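Local structure of Non-ribosomal peptide synthetase (Methanobrevibacter ruminantium, 6VTJ) at residues A[14-17]-A[18-21]; A[53-56]-A[57-61]; A[227-230]-A[231-235]. The protein probably carries a thioester-bound peptide on a phosphopantetheine arm of its carrier domain and releases it reductively through a Rossmann-type reductase domain. All blocks are in the same frame, centred on the assembly; numbering follows the deposited sequence.

Interaction 1. Residues A[14-17]-A[18-21]; sequences TRLE and HEIC
His18 and Thr14 meet through hydrogen bonds that converge on one acceptor. Thr14 O takes the backbone N of His18 at 3.0 Å and also the ring nitrogen, His18 ND1, at 2.9 Å. The second is more bent, 139° at the hydrogen, and its donor stands above the carbonyl plane. It is reached because His18 CG lies beside its own backbone N (chi1 -85°), swinging the ring back toward the helix start. Thr14 O thus holds two N-H groups, and the ND1 bond probably limits the ring's rotation.

Those bonds sit on a capping box at the N-terminus of helix 15-28, the first helix of the carrier domain: Thr14 OG1 accepts from Glu17 N, nearly straight at 169°, while Glu17 OE1 receives Thr14 N from above the carboxylate plane. Glu17 OE2 forms a salt bridge with Arg75.

Charge pairing is looser. Arg15 NH1 and Glu19 OE2 are 3.9 Å apart, a long salt bridge; OE2 stands off the guanidinium plane, which is nearly perpendicular to the carboxylate, so the attraction is charge rather than a directed bond. A water closes the gap, accepting from Arg15 NH1 at 2.8 Å and donating to Glu19 OE2 at 2.7 Å. Tyr61 OH partners Glu19 OE1.

The apolar contact here is Leu16 alongside Ile20, tips on one side, Leu16 CD1 3.7 Å from Ile20 CD1; helix 74-82 packs against both.

Interaction 2. Residues A[53-56]-A[57-61]; sequences IIEL and LKQGY
Lys58 folds back alongside Glu55, one turn earlier on helix 46-58. Its CB starts 3.5 Å from Glu55 O and is equally near the carbonyl of Ile54; CG stays near Ile54 O. CD passes on to the carboxylate, 3.9 Å from Glu55 OE2. A bend at chi3 (72°) then turns the end of the chain: Lys58 CE lies 4.2 Å from Glu55 OE2, and NZ finishes 3.6 Å from Glu55 OE2 in a salt bridge. The glutamate's own bend (chi2 -54°) turns its carboxylate toward the lysine.

Toward helix 431-435, Ile53 CG2 meets Leu57 CD1 at 4.0 Å, the chains crossing at a slant, and Ile434 touches both residues.

The helix ends here in a Schellman motif. Tyr61 N bonds to Leu56 O at 3.0 Å, Gly60 N bonds to Leu57 O at 2.9 Å, and Gly60, the C-prime residue, has the positive phi (78°) that reverses the chain. Beside these bonds Leu56 CD2 approaches Tyr61 CD2 to 4.3 Å.

Chemically, the salt bridge is between partly exposed and exposed residues, so solvent probably weakens it. The end of the helix is set by the two Schellman bonds and the backbone turn at Gly60.

Interaction 3. Residues A[227-230]-A[231-235]; sequences DDYI and FRVNV
Asp228 is the first residue of 227-230 to meet the next turn: its carboxylate comes to the edge of the Phe231 ring, with Asp228 OD1 in the ring plane and 4.0 Å from Phe231 CE2, the two planes 83° apart. That oxygen also has a long, weak ion pair with Lys291. The Asp228 carbonyl receives weak bonds from the backbone N atoms of Phe231 and Arg232.

Tyr229 follows, its CG anti to the backbone N (chi1 -176°), a setting that lays the ring along the helix, one face against Val233. Val233 CG2 sits 3.9 Å from the Tyr229 ring centroid and 29° off the normal, a CH-pi contact. Val233 N bonds to Tyr229 O at 3.0 Å.

Ile230 O accepts Asn234 N at 2.9 Å, and Ile230 CG1 packs 3.5 Å from Asn234 ND2, while CG2 leans toward Phe231 CD2 at 4.0 Å. The Asn234 amide is anchored twice: OD1 accepts from Leu220 N, and ND2 bonds to Ser295 OG of helix 291-308. Helix 229-246 is the crossover of a beta-alpha-beta unit between strands 213-216 and 252-258.

The carboxylate thus meets the electron-poor rim of Phe231, probably mildly favourable, while Asn234 ties the helix to Leu220, beside pocket-lining Val221.

In the fold
The three contacts come one after another along the chain without overlapping. Interactions 1 and 2 belong to the carrier domain, on successive helices 15-28 and 46-58, with centres about 13 Å apart. They touch, Ile20 CG1 packing 4.0 Å from Leu56 CD2 and Tyr61 OH lying doubtfully close to Glu19 OE1 for a probable hydrogen bond, so one helix's start meets the other's end. Interaction 3 lies in the Rossmann-type reductase domain, its centre about 33 Å from interaction 1 and 31 Å from interaction 2. Bound phosphopantetheine lies between the domains, about 11 Å from the Ile53 side chain and about 8 Å from that of Ile230, consistent with the arm reaching from carrier to reductase.

Interaction 1. Residues A[14-17]-A[18-21]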
loop_
_atom_site.group_PDB
_atom_site.type_symbol
_atom_site.label_atom_id
_atom_site.label_comp_id
_atom_site.label_asym_id
_atom_site.label_seq_id
_atom_site.Cartn_x
_atom_site.Cartn_y
_atom_site.Cartn_z
ATOM N N THR A 14 7.558 -6.589 -38.171
ATOM C CA THR A 14 8.308 -5.355 -38.355
ATOM C C THR A 14 9.628 -5.409 -37.587
ATOM O O THR A 14 9.842 -6.269 -36.732
ATOM C CB THR A 14 7.489 -4.157 -37.897
ATOM O OG1 THR A 14 7.580 -4.061 -36.476
ATOM C CG2 THR A 14 6.039 -4.334 -38.270
ATOM N N ARG A 15 10.537 -4.478 -37.910
ATOM C CA ARG A 15 11.855 -4.507 -37.272
ATOM C C ARG A 15 11.771 -4.100 -35.802
ATOM O O ARG A 15 12.545 -4.599 -34.967
ATOM C CB ARG A 15 12.846 -3.613 -38.033
ATOM C CG ARG A 15 14.301 -3.760 -37.546
ATOM C CD ARG A 15 15.370 -3.291 -38.553
ATOM N NE ARG A 15 15.197 -1.898 -38.981
ATOM C CZ ARG A 15 15.925 -0.869 -38.542
ATOM N NH1 ARG A 15 16.893 -1.061 -37.654
ATOM N NH2 ARG A 15 15.694 0.357 -39.002
ATOM N N LEU A 16 10.836 -3.211 -35.465
ATOM C CA LEU A 16 10.608 -2.880 -34.062
ATOM C C LEU A 16 10.170 -4.112 -33.281
ATOM O O LEU A 16 10.660 -4.366 -32.168
ATOM C CB LEU A 16 9.570 -1.757 -33.956
ATOM C CG LEU A 16 9.068 -1.333 -32.575
ATOM C CD1 LEU A 16 10.214 -0.898 -31.665
ATOM C CD2 LEU A 16 8.034 -0.231 -32.712
ATOM N N GLU A 17 9.255 -4.902 -33.857
ATOM C CA GLU A 17 8.843 -6.136 -33.195
ATOM C C GLU A 17 10.016 -7.094 -33.040
ATOM O O GLU A 17 10.152 -7.751 -32.004
ATOM C CB GLU A 17 7.715 -6.805 -33.969
ATOM C CG GLU A 17 6.375 -6.151 -33.785
ATOM C CD GLU A 17 5.344 -6.719 -34.728
ATOM O OE1 GLU A 17 5.759 -7.413 -35.681
ATOM O OE2 GLU A 17 4.131 -6.482 -34.518
ATOM N N HIS A 18 10.864 -7.195 -34.069
ATOM C CA HIS A 18 12.050 -8.033 -33.970
ATOM C C HIS A 18 12.934 -7.598 -32.815
ATOM O O HIS A 18 13.439 -8.441 -32.069
ATOM C CB HIS A 18 12.839 -7.985 -35.277
ATOM C CG HIS A 18 12.360 -8.958 -36.304
ATOM N ND1 HIS A 18 11.546 -8.592 -37.356
ATOM C CD2 HIS A 18 12.555 -10.292 -36.427
ATOM C CE1 HIS A 18 11.272 -9.657 -38.089
ATOM N NE2 HIS A 18 11.876 -10.701 -37.549
ATOM N N GLU A 19 13.138 -6.281 -32.656
ATOM C CA GLU A 19 13.980 -5.782 -31.569
ATOM C C GLU A 19 13.391 -6.123 -30.204
ATOM O O GLU A 19 14.116 -6.525 -29.283
ATOM C CB GLU A 19 14.169 -4.266 -31.684
ATOM C CG GLU A 19 14.962 -3.807 -32.901
ATOM C CD GLU A 19 14.997 -2.290 -33.061
ATOM O OE1 GLU A 19 14.449 -1.578 -32.185
ATOM O OE2 GLU A 19 15.579 -1.806 -34.061
ATOM N N ILE A 20 12.077 -5.967 -30.050
ATOM C CA ILE A 20 11.500 -6.204 -28.726
ATOM C C ILE A 20 11.476 -7.699 -28.412
ATOM O O ILE A 20 11.724 -8.111 -27.270
ATOM C CB ILE A 20 10.112 -5.548 -28.613
ATOM C CG1 ILE A 20 10.256 -4.023 -28.697
ATOM C CG2 ILE A 20 9.445 -5.923 -27.304
ATOM C CD1 ILE A 20 8.960 -3.303 -29.079
ATOM N N CYS A 21 11.220 -8.538 -29.419
ATOM C CA CYS A 21 11.351 -9.976 -29.220
ATOM C C CYS A 21 12.764 -10.350 -28.810
ATOM O O CYS A 21 12.956 -11.184 -27.916
ATOM C CB CYS A 21 10.978 -10.730 -30.493
ATOM S SG CYS A 21 9.239 -10.784 -30.813
HETATM O O HOH W 1 17.230 -3.124 -35.748
#

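Interaction 2. Residues A[53-56]-A[57-61]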
loop_
_atom_site.group_PDB
_atom_site.type_symbol
_atom_site.label_atom_id
_atom_site.label_comp_id
_atom_site.label_asym_id
_atom_site.label_seq_id
_atom_site.Cartn_x
_atom_site.Cartn_y
_atom_site.Cartn_z
ATOM N N ILE A 53 12.500 -2.720 -18.982
ATOM C CA ILE A 53 12.290 -1.289 -19.209
ATOM C C ILE A 53 13.627 -0.580 -19.377
ATOM O O ILE A 53 13.783 0.281 -20.250
ATOM C CB ILE A 53 11.466 -0.661 -18.063
ATOM C CG1 ILE A 53 10.012 -1.151 -18.078
ATOM C CG2 ILE A 53 11.506 0.862 -18.146
ATOM C CD1 ILE A 53 9.199 -0.647 -19.261
ATOM N N ILE A 54 14.604 -0.915 -18.537
ATOM C CA ILE A 54 15.913 -0.284 -18.655
ATOM C C ILE A 54 16.518 -0.571 -20.025
ATOM O O ILE A 54 17.072 0.323 -20.672
ATOM C CB ILE A 54 16.835 -0.748 -17.513
ATOM C CG1 ILE A 54 16.301 -0.243 -16.173
ATOM C CG2 ILE A 54 18.280 -0.268 -17.742
ATOM C CD1 ILE A 54 16.889 -0.956 -14.979
ATOM N N GLU A 55 16.387 -1.810 -20.507
ATOM C CA GLU A 55 16.949 -2.153 -21.810
ATOM C C GLU A 55 16.256 -1.391 -22.934
ATOM O O GLU A 55 16.923 -0.901 -23.851
ATOM C CB GLU A 55 16.855 -3.656 -22.052
ATOM C CG GLU A 55 17.988 -4.433 -21.439
ATOM C CD GLU A 55 19.363 -3.923 -21.873
ATOM O OE1 GLU A 55 19.520 -3.546 -23.057
ATOM O OE2 GLU A 55 20.281 -3.893 -21.020
ATOM N N LEU A 56 14.924 -1.274 -22.881
ATOM C CA LEU A 56 14.222 -0.484 -23.894
ATOM C C LEU A 56 14.610 0.992 -23.838
ATOM O O LEU A 56 14.636 1.664 -24.878
ATOM C CB LEU A 56 12.710 -0.625 -23.739
ATOM C CG LEU A 56 12.122 -1.998 -24.046
ATOM C CD1 LEU A 56 10.760 -2.168 -23.392
ATOM C CD2 LEU A 56 12.052 -2.218 -25.563
ATOM N N LEU A 57 14.885 1.523 -22.637
ATOM C CA LEU A 57 15.325 2.913 -22.522
ATOM C C LEU A 57 16.736 3.083 -23.067
ATOM O O LEU A 57 17.064 4.127 -23.646
ATOM C CB LEU A 57 15.264 3.378 -21.063
ATOM C CG LEU A 57 13.930 3.499 -20.301
ATOM C CD1 LEU A 57 14.194 3.795 -18.818
ATOM C CD2 LEU A 57 13.001 4.557 -20.914
ATOM N N LYS A 58 17.585 2.070 -22.881
ATOM C CA LYS A 58 18.943 2.125 -23.407
ATOM C C LYS A 58 18.950 2.172 -24.926
ATOM O O LYS A 58 19.836 2.796 -25.520
ATOM C CB LYS A 58 19.751 0.927 -22.912
ATOM C CG LYS A 58 20.407 1.166 -21.580
ATOM C CD LYS A 58 21.117 -0.072 -21.050
ATOM C CE LYS A 58 22.378 -0.381 -21.825
ATOM N NZ LYS A 58 23.024 -1.637 -21.338
ATOM N N GLN A 59 17.978 1.523 -25.566
ATOM C CA GLN A 59 17.787 1.582 -27.008
ATOM C C GLN A 59 17.068 2.841 -27.452
ATOM O O GLN A 59 16.701 2.942 -28.629
ATOM C CB GLN A 59 17.001 0.362 -27.492
ATOM C CG GLN A 59 17.606 -0.950 -27.071
ATOM C CD GLN A 59 18.882 -1.238 -27.812
ATOM O OE1 GLN A 59 19.024 -0.867 -28.971
ATOM N NE2 GLN A 59 19.816 -1.913 -27.155
ATOM N N GLY A 60 16.830 3.782 -26.543
ATOM C CA GLY A 60 16.219 5.040 -26.914
ATOM C C GLY A 60 14.726 5.006 -27.125
ATOM O O GLY A 60 14.205 5.852 -27.856
ATOM N N TYR A 61 14.017 4.055 -26.516
ATOM C CA TYR A 61 12.560 4.053 -26.531
ATOM C C TYR A 61 12.027 4.752 -25.286
ATOM O O TYR A 61 12.685 4.784 -24.242
ATOM C CB TYR A 61 12.015 2.628 -26.622
ATOM C CG TYR A 61 12.320 1.988 -27.961
ATOM C CD1 TYR A 61 11.659 2.402 -29.113
ATOM C CD2 TYR A 61 13.294 0.996 -28.078
ATOM C CE1 TYR A 61 11.951 1.845 -30.336
ATOM C CE2 TYR A 61 13.592 0.428 -29.299
ATOM C CZ TYR A 61 12.918 0.854 -30.428
ATOM O OH TYR A 61 13.206 0.287 -31.656
#

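Interaction 3. Residues A[227-230]-A[231-235]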
loop_
_atom_site.group_PDB
_atom_site.type_symbol
_atom_site.label_atom_id
_atom_site.label_comp_id
_atom_site.label_asym_id
_atom_site.label_seq_id
_atom_site.Cartn_x
_atom_site.Cartn_y
_atom_site.Cartn_z
ATOM N N ASP A 227 -1.819 -10.175 -12.987
ATOM C CA ASP A 227 -3.126 -10.830 -12.995
ATOM C C ASP A 227 -4.087 -10.219 -11.980
ATOM O O ASP A 227 -3.838 -9.130 -11.455
ATOM C CB ASP A 227 -2.989 -12.332 -12.746
ATOM C CG ASP A 227 -2.114 -12.659 -11.561
ATOM O OD1 ASP A 227 -2.217 -11.974 -10.517
ATOM O OD2 ASP A 227 -1.340 -13.633 -11.670
ATOM N N ASP A 228 -5.184 -10.910 -11.685
ATOM C CA ASP A 228 -6.264 -10.314 -10.910
ATOM C C ASP A 228 -6.377 -10.876 -9.498
ATOM O O ASP A 228 -7.409 -10.694 -8.845
ATOM C CB ASP A 228 -7.587 -10.461 -11.663
ATOM C CG ASP A 228 -7.703 -9.459 -12.794
ATOM O OD1 ASP A 228 -6.719 -8.714 -13.004
ATOM O OD2 ASP A 228 -8.765 -9.396 -13.453
ATOM N N TYR A 229 -5.340 -11.548 -9.005
ATOM C CA TYR A 229 -5.392 -12.041 -7.637
ATOM C C TYR A 229 -5.484 -10.888 -6.641
ATOM O O TYR A 229 -6.109 -11.026 -5.574
ATOM C CB TYR A 229 -4.168 -12.914 -7.362
ATOM C CG TYR A 229 -4.160 -13.563 -6.000
ATOM C CD1 TYR A 229 -5.105 -14.524 -5.659
ATOM C CD2 TYR A 229 -3.199 -13.221 -5.054
ATOM C CE1 TYR A 229 -5.103 -15.128 -4.406
ATOM C CE2 TYR A 229 -3.178 -13.818 -3.791
ATOM C CZ TYR A 229 -4.133 -14.771 -3.467
ATOM O OH TYR A 229 -4.109 -15.362 -2.205
ATOM N N ILE A 230 -4.891 -9.738 -6.991
ATOM C CA ILE A 230 -4.944 -8.562 -6.131
ATOM C C ILE A 230 -6.387 -8.200 -5.816
ATOM O O ILE A 230 -6.702 -7.773 -4.699
ATOM C CB ILE A 230 -4.186 -7.383 -6.773
ATOM C CG1 ILE A 230 -4.210 -6.167 -5.826
ATOM C CG2 ILE A 230 -4.766 -7.033 -8.131
ATOM C CD1 ILE A 230 -3.161 -5.086 -6.134
ATOM N N PHE A 231 -7.289 -8.384 -6.786
ATOM C CA PHE A 231 -8.700 -8.116 -6.543
ATOM C C PHE A 231 -9.337 -9.197 -5.676
ATOM O O PHE A 231 -10.331 -8.929 -4.985
ATOM C CB PHE A 231 -9.457 -7.997 -7.869
ATOM C CG PHE A 231 -9.080 -6.786 -8.685
ATOM C CD1 PHE A 231 -9.506 -5.518 -8.317
ATOM C CD2 PHE A 231 -8.329 -6.925 -9.836
ATOM C CE1 PHE A 231 -9.162 -4.398 -9.087
ATOM C CE2 PHE A 231 -7.987 -5.826 -10.598
ATOM C CZ PHE A 231 -8.403 -4.561 -10.225
ATOM N N ARG A 232 -8.806 -10.423 -5.708
ATOM C CA ARG A 232 -9.356 -11.460 -4.841
ATOM C C ARG A 232 -9.048 -11.158 -3.380
ATOM O O ARG A 232 -9.916 -11.309 -2.512
ATOM C CB ARG A 232 -8.793 -12.840 -5.206
ATOM C CG ARG A 232 -9.243 -13.397 -6.538
ATOM C CD ARG A 232 -10.506 -14.200 -6.387
ATOM N NE ARG A 232 -10.285 -15.435 -5.640
ATOM C CZ ARG A 232 -10.954 -15.766 -4.536
ATOM N NH1 ARG A 232 -11.884 -14.944 -4.039
ATOM N NH2 ARG A 232 -10.689 -16.919 -3.923
ATOM N N VAL A 233 -7.809 -10.764 -3.091
ATOM C CA VAL A 233 -7.437 -10.474 -1.708
ATOM C C VAL A 233 -8.042 -9.149 -1.261
ATOM O O VAL A 233 -8.650 -9.055 -0.189
ATOM C CB VAL A 233 -5.908 -10.468 -1.533
ATOM C CG1 VAL A 233 -5.535 -10.056 -0.107
ATOM C CG2 VAL A 233 -5.315 -11.826 -1.864
ATOM N N ASN A 234 -7.895 -8.106 -2.083
ATOM C CA ASN A 234 -8.223 -6.757 -1.651
ATOM C C ASN A 234 -9.702 -6.421 -1.783
ATOM O O ASN A 234 -10.166 -5.497 -1.112
ATOM C CB ASN A 234 -7.392 -5.763 -2.444
ATOM C CG ASN A 234 -5.930 -5.846 -2.100
ATOM O OD1 ASN A 234 -5.522 -6.703 -1.312
ATOM N ND2 ASN A 234 -5.122 -4.963 -2.689
ATOM N N VAL A 235 -10.455 -7.136 -2.618
ATOM C CA VAL A 235 -11.872 -6.818 -2.765
ATOM C C VAL A 235 -12.732 -7.973 -2.266
ATOM O O VAL A 235 -13.557 -7.790 -1.361
ATOM C CB VAL A 235 -12.244 -6.467 -4.214
ATOM C CG1 VAL A 235 -13.708 -6.100 -4.273
ATOM C CG2 VAL A 235 -11.404 -5.323 -4.724
#